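Local coordinates for protein 3-dehydroshikimate dehydratase (Bacillus anthracis, PDB 3DX5) that converts 3-dehydroshikimate to 3,4-dihydroxybenzoate with the aid of a manganese ion, a step in the biosynthesis of the siderophore petrobactin, at residues 3-8 and 21-26. Sequence-based numbering, arbitrary orientation.
Sequences YSLCTI and VQFAYE. With DHB (3,4-dihydroxybenzoic acid), chain D.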
ATOM      1  N   TYR A   3      -6.267   5.188  23.791  1.00 14.34           N
ATOM      2  CA  TYR A   3      -5.561   4.515  22.707  1.00 14.13           C
ATOM      3  C   TYR A   3      -6.398   4.567  21.453  1.00 13.34           C
ATOM      4  O   TYR A   3      -7.649   4.446  21.499  1.00 12.67           O
ATOM      5  CB  TYR A   3      -5.250   3.050  23.066  1.00 13.96           C
ATOM      6  CG  TYR A   3      -4.246   3.001  24.164  1.00 15.15           C
ATOM      7  CD1 TYR A   3      -2.902   3.295  23.888  1.00 14.71           C
ATOM      8  CD2 TYR A   3      -4.623   2.721  25.482  1.00 15.93           C
ATOM      9  CE1 TYR A   3      -1.941   3.319  24.918  1.00 14.53           C
ATOM     10  CE2 TYR A   3      -3.660   2.723  26.543  1.00 15.90           C
ATOM     11  CZ  TYR A   3      -2.321   3.046  26.230  1.00 16.13           C
ATOM     12  OH  TYR A   3      -1.339   3.090  27.207  1.00 17.91           O
ATOM     13  N   SER A   4      -5.704   4.711  20.337  1.00 12.45           N
ATOM     14  CA  SER A   4      -6.354   4.628  19.058  1.00 13.39           C
ATOM     15  C   SER A   4      -5.713   3.576  18.156  1.00 13.70           C
ATOM     16  O   SER A   4      -4.546   3.218  18.288  1.00 13.24           O
ATOM     17  CB  SER A   4      -6.412   6.006  18.362  1.00 12.76           C
ATOM     18  OG  SER A   4      -5.164   6.675  18.444  1.00 14.20           O
ATOM     19  N   LEU A   5      -6.507   3.117  17.210  1.00 13.29           N
ATOM     20  CA  LEU A   5      -6.094   2.175  16.210  1.00 14.33           C
ATOM     21  C   LEU A   5      -5.854   2.986  14.906  1.00 13.63           C
ATOM     22  O   LEU A   5      -6.627   3.887  14.617  1.00 13.95           O
ATOM     23  CB  LEU A   5      -7.298   1.233  16.068  1.00 15.17           C
ATOM     24  CG  LEU A   5      -7.349   0.198  14.997  1.00 18.65           C
ATOM     25  CD1 LEU A   5      -8.327  -0.861  15.403  1.00 18.83           C
ATOM     26  CD2 LEU A   5      -7.804   0.883  13.704  1.00 20.81           C
ATOM     27  N   CYS A   6      -4.833   2.671  14.114  1.00 12.41           N
ATOM     28  CA  CYS A   6      -4.641   3.320  12.806  1.00 13.11           C
ATOM     29  C   CYS A   6      -5.122   2.409  11.710  1.00 11.87           C
ATOM     30  O   CYS A   6      -4.664   1.270  11.629  1.00 11.72           O
ATOM     31  CB  CYS A   6      -3.174   3.483  12.461  1.00 14.74           C
ATOM     32  SG  CYS A   6      -2.235   4.117  13.724  1.00 21.12           S
ATOM     33  N   THR A   7      -5.967   2.916  10.828  1.00  9.89           N
ATOM     34  CA  THR A   7      -6.388   2.111   9.660  1.00  9.76           C
ATOM     35  C   THR A   7      -5.232   1.786   8.690  1.00  9.81           C
ATOM     36  O   THR A   7      -5.319   0.810   7.972  1.00  8.95           O
ATOM     37  CB  THR A   7      -7.582   2.743   8.921  1.00  9.01           C
ATOM     38  OG1 THR A   7      -7.152   3.905   8.208  1.00  9.47           O
ATOM     39  CG2 THR A   7      -8.697   3.127   9.936  1.00  8.10           C
ATOM     40  N   ILE A   8      -4.138   2.569   8.717  1.00  8.91           N
ATOM     41  CA  ILE A   8      -2.942   2.196   7.948  1.00  9.73           C
ATOM     42  C   ILE A   8      -2.398   0.780   8.317  1.00 10.17           C
ATOM     43  O   ILE A   8      -1.792   0.128   7.489  1.00  9.18           O
ATOM     44  CB  ILE A   8      -1.813   3.264   8.063  1.00 10.58           C
ATOM     45  CG1 ILE A   8      -0.779   3.114   6.922  1.00  9.58           C
ATOM     46  CG2 ILE A   8      -1.182   3.303   9.491  1.00  8.16           C
ATOM     47  CD1 ILE A   8       0.261   4.350   6.824  1.00 11.31           C
ATOM     48  N   VAL A  21     -14.285  -0.645  12.807  1.00  8.88           N
ATOM     49  CA  VAL A  21     -14.935   0.012  13.913  1.00  8.34           C
ATOM     50  C   VAL A  21     -15.296  -1.033  14.968  1.00  8.88           C
ATOM     51  O   VAL A  21     -15.084  -0.816  16.153  1.00  7.74           O
ATOM     52  CB  VAL A  21     -16.180   0.794  13.452  1.00  7.74           C
ATOM     53  CG1 VAL A  21     -17.021   1.240  14.673  1.00  9.62           C
ATOM     54  CG2 VAL A  21     -15.795   1.986  12.597  1.00  8.78           C
ATOM     55  N   GLN A  22     -15.859  -2.166  14.539  1.00  9.66           N
ATOM     56  CA  GLN A  22     -16.274  -3.226  15.480  1.00 10.77           C
ATOM     57  C   GLN A  22     -15.040  -3.783  16.226  1.00 10.60           C
ATOM     58  O   GLN A  22     -15.083  -3.978  17.439  1.00 10.47           O
ATOM     59  CB  GLN A  22     -17.024  -4.364  14.746  1.00 10.88           C
ATOM     60  CG  GLN A  22     -17.480  -5.533  15.658  1.00 15.74           C
ATOM     61  CD  GLN A  22     -18.326  -5.053  16.848  1.00 21.08           C
ATOM     62  OE1 GLN A  22     -19.213  -4.207  16.702  1.00 22.57           O
ATOM     63  NE2 GLN A  22     -18.058  -5.606  18.026  1.00 24.08           N
ATOM     64  N   PHE A  23     -13.958  -4.050  15.498  1.00  9.55           N
ATOM     65  CA  PHE A  23     -12.720  -4.486  16.141  1.00 10.21           C
ATOM     66  C   PHE A  23     -12.205  -3.447  17.163  1.00 10.34           C
ATOM     67  O   PHE A  23     -11.785  -3.797  18.265  1.00 10.60           O
ATOM     68  CB  PHE A  23     -11.649  -4.775  15.100  1.00  8.79           C
ATOM     69  CG  PHE A  23     -10.336  -5.163  15.690  1.00 11.50           C
ATOM     70  CD1 PHE A  23     -10.087  -6.489  16.064  1.00 12.01           C
ATOM     71  CD2 PHE A  23      -9.340  -4.205  15.893  1.00 11.89           C
ATOM     72  CE1 PHE A  23      -8.839  -6.854  16.640  1.00 13.55           C
ATOM     73  CE2 PHE A  23      -8.113  -4.551  16.471  1.00 11.16           C
ATOM     74  CZ  PHE A  23      -7.860  -5.883  16.831  1.00 11.20           C
ATOM     75  N   ALA A  24     -12.226  -2.167  16.789  1.00 10.66           N
ATOM     76  CA  ALA A  24     -11.776  -1.130  17.711  1.00 11.69           C
ATOM     77  C   ALA A  24     -12.609  -1.154  18.983  1.00 12.35           C
ATOM     78  O   ALA A  24     -12.079  -1.047  20.087  1.00 12.45           O
ATOM     79  CB  ALA A  24     -11.810   0.273  17.060  1.00 10.60           C
ATOM     80  N   TYR A  25     -13.918  -1.299  18.812  1.00 12.62           N
ATOM     81  CA  TYR A  25     -14.852  -1.206  19.912  1.00 13.92           C
ATOM     82  C   TYR A  25     -14.669  -2.389  20.877  1.00 13.94           C
ATOM     83  O   TYR A  25     -14.547  -2.223  22.080  1.00 13.23           O
ATOM     84  CB  TYR A  25     -16.274  -1.168  19.340  1.00 13.65           C
ATOM     85  CG  TYR A  25     -17.408  -1.292  20.328  1.00 16.27           C
ATOM     86  CD1 TYR A  25     -17.459  -0.500  21.480  1.00 17.55           C
ATOM     87  CD2 TYR A  25     -18.453  -2.198  20.088  1.00 19.21           C
ATOM     88  CE1 TYR A  25     -18.535  -0.622  22.395  1.00 20.39           C
ATOM     89  CE2 TYR A  25     -19.525  -2.318  20.981  1.00 21.10           C
ATOM     90  CZ  TYR A  25     -19.544  -1.529  22.131  1.00 21.92           C
ATOM     91  OH  TYR A  25     -20.595  -1.647  23.004  1.00 26.96           O
ATOM     92  N   GLU A  26     -14.591  -3.587  20.336  1.00 14.50           N
ATOM     93  CA  GLU A  26     -14.542  -4.743  21.216  1.00 15.11           C
ATOM     94  C   GLU A  26     -13.196  -4.869  21.949  1.00 14.90           C
ATOM     95  O   GLU A  26     -13.119  -5.564  22.953  1.00 14.58           O
ATOM     96  CB  GLU A  26     -14.950  -6.017  20.462  1.00 15.79           C
ATOM     97  CG  GLU A  26     -13.978  -6.469  19.436  1.00 18.77           C
ATOM     98  CD  GLU A  26     -14.595  -7.485  18.426  1.00 23.47           C
ATOM     99  OE1 GLU A  26     -13.796  -8.081  17.659  1.00 23.84           O
ATOM    100  OE2 GLU A  26     -15.846  -7.662  18.385  1.00 22.56           O
TER
HETATM  101  C1  DHB D 289       4.300   6.305   8.034  1.00 18.25           C
HETATM  102  C2  DHB D 289       4.431   6.607   9.386  1.00 18.29           C
HETATM  103  C3  DHB D 289       5.541   6.156  10.108  1.00 18.33           C
HETATM  104  O3  DHB D 289       5.743   6.417  11.438  1.00 15.67           O
HETATM  105  C4  DHB D 289       6.569   5.389   9.401  1.00 20.66           C
HETATM  106  O4  DHB D 289       7.630   4.978  10.130  1.00 20.45           O
HETATM  107  C5  DHB D 289       6.442   5.118   8.041  1.00 19.34           C
HETATM  108  C6  DHB D 289       5.295   5.580   7.371  1.00 20.09           C
HETATM  109  C   DHB D 289       3.070   6.793   7.286  1.00 18.97           C
HETATM  110  O1  DHB D 289       2.891   6.608   6.078  1.00 18.58           O
HETATM  111  O2  DHB D 289       2.114   7.434   7.954  1.00 18.36           O
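In the beta-alpha-beta unit formed by strand 2-6, helix 17-26 and strand 31-35, Leu5 of the strand meets Phe23 and Ala24 of the helix that lies outside it. The whole contact is carried by one methyl group. CD1 of Leu5 comes to 3.5 Å from CD2 of Phe23, and the next ring carbon, CE2 of Phe23, lies 3.8 Å from the same methyl. CD1 thus meets the phenyl ring at its edge, in the ring plane, and is not laid over a face. The same methyl, CD1 of Leu5, also reaches CB of Ala24, at 4.0 Å. Ala24 presents only its CB, and the CA atoms of Leu5 and Ala24 are 6.7 Å apart, the nearest pair between the segments. The CB of Leu5 points toward the helix; with CG anti to the backbone N (chi1 172°) and CD1 nearly anti to CA (chi2 159°), the side chain is extended and CD1 is the end that touches.

This is the layer between barrel and helices in a TIM barrel of the xylose isomerase-like family. All three touching residues are buried, and no hydrogen bond crosses between the segments, whose direct contacts are apolar. Strand 2-6 runs parallel to both of its neighbours, strands 31-35 and 249-252, with the backbone of Leu5 hydrogen-bonded to that of Gly31 and Glu33. Phe23 also packs on Lys260 and Leu263 of helix 259-272, linking the first helix to the last.

Beyond the strand the chain enters a short 3-10 turn, where Ile8 belongs to the ligand pocket: its CD1 lies 3.5 Å from O1 of the bound 3,4-dihydroxybenzoic acid. Leu5 itself points to the other side of the barrel wall, its side chain about 14 Å from the manganese ion.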